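Local structure of probable glutamine-binding lipoprotein GlnH (GLNBP) (Mycobacterium tuberculosis, 6H20) at residues Thr121-Cys126 / Gly169-Arg174; Arg174-Ile179 / Pro228-Gln233; Thr75-Asp80 / Thr136-Ala141. The protein binds amino acids such as aspartate and asparagine as a solute-binding lipoprotein and probably regulates protein kinase G to control glutamate metabolism. One frame throughout, in Å; residues are numbered along the deposited sequence.

Contact 1 of 3, residues Thr121-Cys126 / Gly169-Arg174; sequences TMSITC and GTTSLR. With ASN (asparagine), chain B.
Thr171 lays its CG2 methyl against the CG2 methyl of Thr125, 3.9 Å away, and the CB of Ser123 lies almost as near. The two threonines run past each other in opposite directions and touch through these methyls. Their hydroxyls are used differently: Thr125 OG1 caps the following short helix at Arg128 N, whereas Thr171 OG1 and Ser123 OG both hydrogen-bond to the side-chain oxygen of Gln233.

Most of the link between 121-126 and 169-174 runs through the bound asparagine. Its carboxylate is shared by two backbone N-H groups: Ser123 N reaches OXT at 2.9 Å with an N-H...O angle of 163°, and Thr171 N reaches O at 2.9 Å with an angle of 159°. The ligand amino group gives hydrogen bonds to Thr121 O (2.7 Å) and Ser123 OG (3.0 Å). At the far end of the ligand, Thr121 OG1 donates to OD1 at 2.8 Å. The Thr121 torsion that puts this hydroxyl between its own backbone N and carbonyl carbon (chi1 62°) turns it toward the amide. Thr170 CG2 lies 3.4 Å from ligand ND2. Arg106, Arg128 and Asp209 also hydrogen-bond the ligand. The carboxylate lies at the start of a helix, whose dipole would probably favour its negative charge.

Thr170 is the N-cap of that helix, 171-176, its OG1 accepting from Leu173 N. In the two-lobed fold of this family, the helix start probably belongs to one lobe and the loop between strand 117-118 and helix 126-129 to the other. Trp191 of helix 191-199 packs on Thr170 and Ser172, and Arg106 of helix 106-111 on Thr121 and Met122, both being pocket residues.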
# COMPACT_ATOMS: atom_id res chain seq x y z
N THR A 121 0.62 1.84 -1.00
CA THR A 121 0.56 0.43 -0.61
C THR A 121 -0.72 -0.27 -1.09
O THR A 121 -1.38 -0.98 -0.35
CB THR A 121 0.75 0.26 0.92
OG1 THR A 121 -0.30 0.93 1.65
CG2 THR A 121 2.10 0.82 1.36
N MET A 122 -1.08 -0.06 -2.36
CA MET A 122 -2.44 -0.39 -2.77
C MET A 122 -2.49 -1.81 -3.32
O MET A 122 -2.08 -2.06 -4.46
CB MET A 122 -2.98 0.62 -3.79
CG MET A 122 -4.48 0.53 -3.94
SD MET A 122 -5.08 1.86 -4.97
CE MET A 122 -6.83 1.51 -4.94
N SER A 123 -3.00 -2.74 -2.51
CA SER A 123 -3.10 -4.13 -2.95
C SER A 123 -4.05 -4.26 -4.13
O SER A 123 -5.15 -3.71 -4.14
CB SER A 123 -3.59 -5.02 -1.82
OG SER A 123 -2.63 -5.03 -0.79
N ILE A 124 -3.61 -5.03 -5.12
CA ILE A 124 -4.39 -5.29 -6.32
C ILE A 124 -5.35 -6.43 -6.01
O ILE A 124 -4.90 -7.54 -5.69
CB ILE A 124 -3.47 -5.67 -7.48
CG1 ILE A 124 -2.47 -4.56 -7.82
CG2 ILE A 124 -4.29 -6.05 -8.73
CD1 ILE A 124 -1.21 -5.08 -8.57
N THR A 125 -6.65 -6.18 -6.11
CA THR A 125 -7.65 -7.21 -5.85
C THR A 125 -8.68 -7.22 -6.97
O THR A 125 -8.86 -6.23 -7.69
CB THR A 125 -8.38 -7.00 -4.51
OG1 THR A 125 -9.21 -5.84 -4.59
CG2 THR A 125 -7.38 -6.86 -3.34
N CYS A 126 -9.40 -8.33 -7.07
CA CYS A 126 -10.45 -8.43 -8.08
C CYS A 126 -11.58 -7.44 -7.81
O CYS A 126 -12.09 -6.81 -8.74
CB CYS A 126 -10.98 -9.86 -8.14
SG CYS A 126 -9.80 -10.97 -8.92
N GLY A 169 -11.00 0.77 5.29
CA GLY A 169 -10.80 0.82 3.85
C GLY A 169 -9.68 -0.07 3.36
O GLY A 169 -9.20 0.11 2.23
N THR A 170 -9.25 -1.04 4.16
CA THR A 170 -8.09 -1.84 3.79
C THR A 170 -8.46 -3.30 3.62
O THR A 170 -9.45 -3.80 4.17
CB THR A 170 -6.99 -1.74 4.86
OG1 THR A 170 -7.48 -2.25 6.11
CG2 THR A 170 -6.51 -0.30 5.02
N THR A 171 -7.62 -4.01 2.85
CA THR A 171 -7.76 -5.45 2.76
C THR A 171 -7.49 -6.09 4.11
O THR A 171 -8.00 -7.18 4.39
CB THR A 171 -6.73 -6.01 1.77
OG1 THR A 171 -5.42 -5.61 2.19
CG2 THR A 171 -7.01 -5.53 0.32
N SER A 172 -6.72 -5.40 4.96
CA SER A 172 -6.35 -5.94 6.27
C SER A 172 -7.58 -6.16 7.12
O SER A 172 -7.71 -7.19 7.80
CB SER A 172 -5.41 -4.96 6.96
OG SER A 172 -4.41 -4.51 6.08
N LEU A 173 -8.51 -5.20 7.09
CA LEU A 173 -9.77 -5.33 7.82
C LEU A 173 -10.54 -6.54 7.34
O LEU A 173 -11.04 -7.33 8.14
CB LEU A 173 -10.59 -4.05 7.62
CG LEU A 173 -12.03 -4.01 8.12
CD1 LEU A 173 -12.14 -4.44 9.57
CD2 LEU A 173 -12.59 -2.59 7.93
N ARG A 174 -10.61 -6.73 6.02
CA ARG A 174 -11.34 -7.86 5.47
C ARG A 174 -10.78 -9.19 5.97
O ARG A 174 -11.54 -10.12 6.28
CB ARG A 174 -11.34 -7.79 3.94
CG ARG A 174 -11.99 -8.98 3.26
CD ARG A 174 -13.48 -9.07 3.54
NE ARG A 174 -14.09 -10.21 2.85
CZ ARG A 174 -13.94 -11.48 3.23
NH1 ARG A 174 -14.53 -12.45 2.55
NH2 ARG A 174 -13.21 -11.77 4.30
N ASN B . -2.17 -3.00 1.33
CA ASN B . -3.39 -2.98 2.13
C ASN B . -4.54 -2.45 1.29
O ASN B . -5.61 -2.13 1.82
CB ASN B . -3.21 -2.15 3.39
CG ASN B . -3.05 -0.67 3.10
OD1 ASN B . -2.76 -0.26 1.98
ND2 ASN B . -3.27 0.13 4.11
OXT ASN B . -4.37 -2.33 0.05

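Contact 2 of 3, residues Arg174-Ile179 / Pro228-Gln233; sequences RRIREI and PDMADQ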
# COMPACT_ATOMS: atom_id res chain seq x y z
N ARG A 174 -10.61 -6.73 6.02
CA ARG A 174 -11.34 -7.86 5.47
C ARG A 174 -10.78 -9.19 5.97
O ARG A 174 -11.54 -10.12 6.28
CB ARG A 174 -11.34 -7.79 3.94
CG ARG A 174 -11.99 -8.98 3.26
CD ARG A 174 -13.48 -9.07 3.54
NE ARG A 174 -14.09 -10.21 2.85
CZ ARG A 174 -13.94 -11.48 3.23
NH1 ARG A 174 -14.53 -12.45 2.55
NH2 ARG A 174 -13.21 -11.77 4.30
N ARG A 175 -9.45 -9.30 6.09
CA ARG A 175 -8.85 -10.55 6.55
C ARG A 175 -9.11 -10.79 8.04
O ARG A 175 -9.36 -11.93 8.45
CB ARG A 175 -7.35 -10.53 6.24
CG ARG A 175 -6.57 -11.73 6.80
CD ARG A 175 -7.08 -13.04 6.22
NE ARG A 175 -6.38 -14.20 6.75
CZ ARG A 175 -6.72 -14.84 7.87
NH1 ARG A 175 -7.75 -14.42 8.60
NH2 ARG A 175 -6.02 -15.90 8.27
N ILE A 176 -9.03 -9.74 8.86
CA ILE A 176 -9.34 -9.89 10.28
C ILE A 176 -10.81 -10.28 10.49
O ILE A 176 -11.15 -10.95 11.47
CB ILE A 176 -8.97 -8.59 11.03
CG1 ILE A 176 -7.47 -8.36 10.94
CG2 ILE A 176 -9.44 -8.63 12.48
CD1 ILE A 176 -6.65 -9.52 11.39
N ARG A 177 -11.70 -9.86 9.58
CA ARG A 177 -13.11 -10.23 9.69
C ARG A 177 -13.35 -11.71 9.44
O ARG A 177 -14.48 -12.18 9.64
CB ARG A 177 -13.95 -9.38 8.74
CG ARG A 177 -14.11 -7.93 9.18
CD ARG A 177 -15.32 -7.76 10.11
NE ARG A 177 -16.57 -7.87 9.37
CZ ARG A 177 -17.39 -8.91 9.45
NH1 ARG A 177 -17.10 -9.93 10.25
NH2 ARG A 177 -18.50 -8.94 8.72
N GLU A 178 -12.35 -12.46 8.98
CA GLU A 178 -12.48 -13.90 8.81
C GLU A 178 -12.18 -14.68 10.08
O GLU A 178 -12.52 -15.86 10.15
CB GLU A 178 -11.55 -14.40 7.70
CG GLU A 178 -11.91 -13.86 6.34
CD GLU A 178 -10.88 -14.21 5.28
OE1 GLU A 178 -9.97 -15.03 5.56
OE2 GLU A 178 -10.98 -13.65 4.17
N ILE A 179 -11.57 -14.05 11.08
CA ILE A 179 -11.08 -14.79 12.23
C ILE A 179 -12.25 -15.23 13.10
O ILE A 179 -13.16 -14.45 13.39
CB ILE A 179 -10.06 -13.95 13.02
CG1 ILE A 179 -8.82 -13.71 12.16
CG2 ILE A 179 -9.67 -14.64 14.30
CD1 ILE A 179 -7.87 -12.67 12.74
N PRO A 228 2.10 -16.27 10.90
CA PRO A 228 2.30 -16.72 9.52
C PRO A 228 1.87 -15.65 8.53
O PRO A 228 1.27 -14.64 8.88
CB PRO A 228 1.35 -17.92 9.44
CG PRO A 228 0.21 -17.53 10.31
CD PRO A 228 0.79 -16.68 11.43
N ASP A 229 2.20 -15.89 7.27
CA ASP A 229 1.63 -15.08 6.21
C ASP A 229 0.12 -15.30 6.19
O ASP A 229 -0.35 -16.43 6.06
CB ASP A 229 2.24 -15.51 4.87
CG ASP A 229 3.65 -14.99 4.68
OD1 ASP A 229 4.12 -14.13 5.47
OD2 ASP A 229 4.30 -15.43 3.71
N MET A 230 -0.65 -14.22 6.36
CA MET A 230 -2.10 -14.31 6.49
C MET A 230 -2.84 -13.98 5.20
O MET A 230 -4.02 -14.34 5.08
CB MET A 230 -2.61 -13.36 7.57
CG MET A 230 -2.08 -13.67 8.97
SD MET A 230 -2.43 -12.34 10.13
CE MET A 230 -4.21 -12.36 10.14
N ALA A 231 -2.19 -13.31 4.24
CA ALA A 231 -2.84 -12.88 3.01
C ALA A 231 -1.87 -12.10 2.14
O ALA A 231 -1.30 -11.11 2.60
CB ALA A 231 -4.04 -11.97 3.30
N ASP A 232 -1.70 -12.53 0.90
CA ASP A 232 -0.81 -11.83 -0.02
C ASP A 232 -1.31 -10.42 -0.31
O ASP A 232 -2.52 -10.16 -0.39
CB ASP A 232 -0.78 -12.60 -1.34
CG ASP A 232 0.16 -11.99 -2.34
OD1 ASP A 232 1.33 -11.80 -1.97
OD2 ASP A 232 -0.27 -11.71 -3.49
N GLN A 233 -0.36 -9.50 -0.48
CA GLN A 233 -0.66 -8.08 -0.71
C GLN A 233 0.23 -7.58 -1.84
O GLN A 233 1.31 -7.02 -1.62
CB GLN A 233 -0.41 -7.26 0.56
CG GLN A 233 -1.10 -7.84 1.80
CD GLN A 233 -2.62 -7.76 1.77
OE1 GLN A 233 -3.20 -6.87 1.14
NE2 GLN A 233 -3.27 -8.67 2.47
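Arg175 reaches from helix 171-176 to the carbonyl of Met230, and the two side chains cross at about a right angle. From CB, which is directed at 228-233, the chain first extends with CG anti to the backbone N (chi1 174°) and then bends at chi2, taking the stem across the methionine. CG lies 4.1 Å from Met230 CE and 4.3 Å from Ala231 CB. CD passes 3.5 Å from Met230 O. NE donates to that same carbonyl oxygen at 2.9 Å, with an N-H...O angle of 154°. The oxygen sits at the edge of the guanidinium, close to its plane, while the donor is tilted 31° from the carbonyl plane.

Around CZ, one face of the guanidinium is covered by Met230 CE. The bend at the end of the methionine carries this methyl there, and CE also touches Ile176 CD1 at 3.9 Å. At the tip, NH1 has a long, purely electrostatic pairing with Glu178 OE1. A closer salt bridge joins Glu178 OE2 to Arg174 NH2 (2.9 Å).

One charged side chain thus serves three chemistries: its stem is apolar packing, its NE a directed bond to a main-chain carbonyl, and its tip part of the Arg174-Arg175-Glu178 network. That carboxylate would offset some of the positive charge of the two arginines.

Contact 3 of 3, residues Thr75-Asp80 / Thr136-Ala141; sequences TGFDVD and TVYLDA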
# COMPACT_ATOMS: atom_id res chain seq x y z
N THR A 75 8.35 11.62 1.92
CA THR A 75 9.34 10.68 1.42
C THR A 75 8.89 9.27 1.73
O THR A 75 7.87 9.05 2.39
CB THR A 75 10.73 11.01 1.98
OG1 THR A 75 11.74 10.28 1.26
CG2 THR A 75 10.82 10.69 3.47
N GLY A 76 9.66 8.30 1.25
CA GLY A 76 9.34 6.90 1.42
C GLY A 76 9.42 6.14 0.11
O GLY A 76 9.57 6.71 -0.97
N PHE A 77 9.28 4.82 0.23
CA PHE A 77 9.34 3.93 -0.94
C PHE A 77 8.27 4.29 -1.98
O PHE A 77 8.56 4.35 -3.18
CB PHE A 77 9.17 2.48 -0.48
CG PHE A 77 9.38 1.45 -1.57
CD1 PHE A 77 8.31 0.98 -2.30
CD2 PHE A 77 10.65 0.93 -1.82
CE1 PHE A 77 8.49 0.02 -3.28
CE2 PHE A 77 10.83 -0.03 -2.81
CZ PHE A 77 9.73 -0.47 -3.54
N ASP A 78 7.03 4.52 -1.54
CA ASP A 78 5.96 4.85 -2.47
C ASP A 78 6.18 6.21 -3.12
O ASP A 78 5.91 6.39 -4.32
CB ASP A 78 4.60 4.81 -1.77
CG ASP A 78 4.01 3.42 -1.67
OD1 ASP A 78 4.41 2.51 -2.44
OD2 ASP A 78 3.08 3.26 -0.85
N VAL A 79 6.65 7.19 -2.34
CA VAL A 79 7.00 8.50 -2.91
C VAL A 79 8.04 8.33 -4.02
O VAL A 79 7.94 8.95 -5.09
CB VAL A 79 7.51 9.42 -1.79
CG1 VAL A 79 7.99 10.73 -2.37
CG2 VAL A 79 6.42 9.63 -0.77
N ASP A 80 9.04 7.49 -3.77
CA ASP A 80 10.12 7.30 -4.74
C ASP A 80 9.63 6.57 -5.98
O ASP A 80 10.04 6.91 -7.10
CB ASP A 80 11.31 6.61 -4.08
CG ASP A 80 12.08 7.53 -3.16
OD1 ASP A 80 11.89 8.77 -3.22
OD2 ASP A 80 12.89 7.01 -2.36
N THR A 136 1.27 -3.30 -13.16
CA THR A 136 1.84 -4.54 -12.66
C THR A 136 2.34 -4.36 -11.22
O THR A 136 2.44 -3.25 -10.69
CB THR A 136 3.01 -4.97 -13.54
OG1 THR A 136 3.99 -3.92 -13.62
CG2 THR A 136 2.52 -5.34 -14.95
N VAL A 137 2.68 -5.48 -10.59
CA VAL A 137 3.04 -5.47 -9.17
C VAL A 137 4.41 -4.84 -8.99
O VAL A 137 5.39 -5.26 -9.63
CB VAL A 137 3.03 -6.91 -8.63
CG1 VAL A 137 3.51 -6.95 -7.17
CG2 VAL A 137 1.65 -7.54 -8.78
N TYR A 138 4.52 -3.87 -8.08
CA TYR A 138 5.81 -3.25 -7.79
C TYR A 138 6.41 -3.65 -6.45
O TYR A 138 7.59 -3.35 -6.20
CB TYR A 138 5.75 -1.72 -7.94
CG TYR A 138 4.99 -0.97 -6.87
CD1 TYR A 138 5.60 -0.59 -5.68
CD2 TYR A 138 3.65 -0.62 -7.06
CE1 TYR A 138 4.90 0.10 -4.71
CE2 TYR A 138 2.94 0.08 -6.09
CZ TYR A 138 3.58 0.42 -4.91
OH TYR A 138 2.87 1.11 -3.96
N LEU A 139 5.65 -4.33 -5.59
CA LEU A 139 6.18 -4.85 -4.34
C LEU A 139 5.16 -5.85 -3.84
O LEU A 139 3.96 -5.60 -3.95
CB LEU A 139 6.33 -3.72 -3.31
CG LEU A 139 7.02 -4.09 -2.00
CD1 LEU A 139 8.47 -4.42 -2.24
CD2 LEU A 139 6.91 -2.93 -1.01
N ASP A 140 5.62 -6.99 -3.32
CA ASP A 140 4.72 -8.03 -2.85
C ASP A 140 4.90 -8.21 -1.34
O ASP A 140 5.94 -8.69 -0.89
CB ASP A 140 4.98 -9.35 -3.57
CG ASP A 140 3.94 -10.40 -3.24
OD1 ASP A 140 2.74 -10.04 -3.18
OD2 ASP A 140 4.31 -11.58 -3.05
N ALA A 141 3.89 -7.82 -0.58
CA ALA A 141 3.92 -7.92 0.87
C ALA A 141 2.96 -9.02 1.34
O ALA A 141 2.26 -9.65 0.54
CB ALA A 141 3.57 -6.56 1.49
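The first turn of helix 77-90 meets the entry to strand 139-148 through Asp78 and Tyr138, behind the wall of the amino acid pocket. Tyr138 OH donates to Asp78 OD1 over 2.6 Å. The phenol comes at the carboxylate from above its plane, 40° out of it, with carboxylate and ring planes 72° apart, while OD1 itself lies at the edge of the ring near its plane. Tyr138 gets there because its CG is placed between the backbone N and the carbonyl carbon (chi1 72°), sending the ring toward the helix.

Phe77 slides past Tyr138 in the opposite direction, the two rings meeting edge to edge without a stack. Its CE1 is 3.8 Å from Tyr138 CD1. The same CE1 touches Leu139 CD2 at 4.0 Å, and Leu266 of helix 262-270 packs on Phe77 as well.

The other carboxylate oxygen, Asp78 OD2, accepts from the backbone N of Thr121, a residue of the asparagine pocket. Asp78 thus sits in the second shell, consistent with Tyr138 orienting it toward Thr121. Asp78 is buried, and its probable negative charge would be eased by these two donors and by its place in the first turn of the helix. An early helix of a lobe packed on a strand that runs toward the second lobe fits the two-lobed architecture of family 3 solute-binding proteins.

Overall arrangement
Contact 3 is fully buried, whereas contacts 1 and 2 are only partly buried, contact 2 lying farthest from the chain centre. Contacts 1 and 2 both use helix 171-176 and share Arg174: the start of the helix faces the ligand and its later part faces the loop leading into strand 232-240. Gln233 bridges contacts 1 and 2, and Asp78 links contact 3 to contact 1. Contacts 2 and 3 reach neighbouring antiparallel strands of one sheet, 232-240 and 139-148, paired by Gln233 N and Ala141 O. Chemistry follows place: ligand-mediated polar bonds at the cleft, an arginine-to-carbonyl bond with aliphatic packing and a salt-bridge network farther out, aromatic packing with one carboxylate in the core.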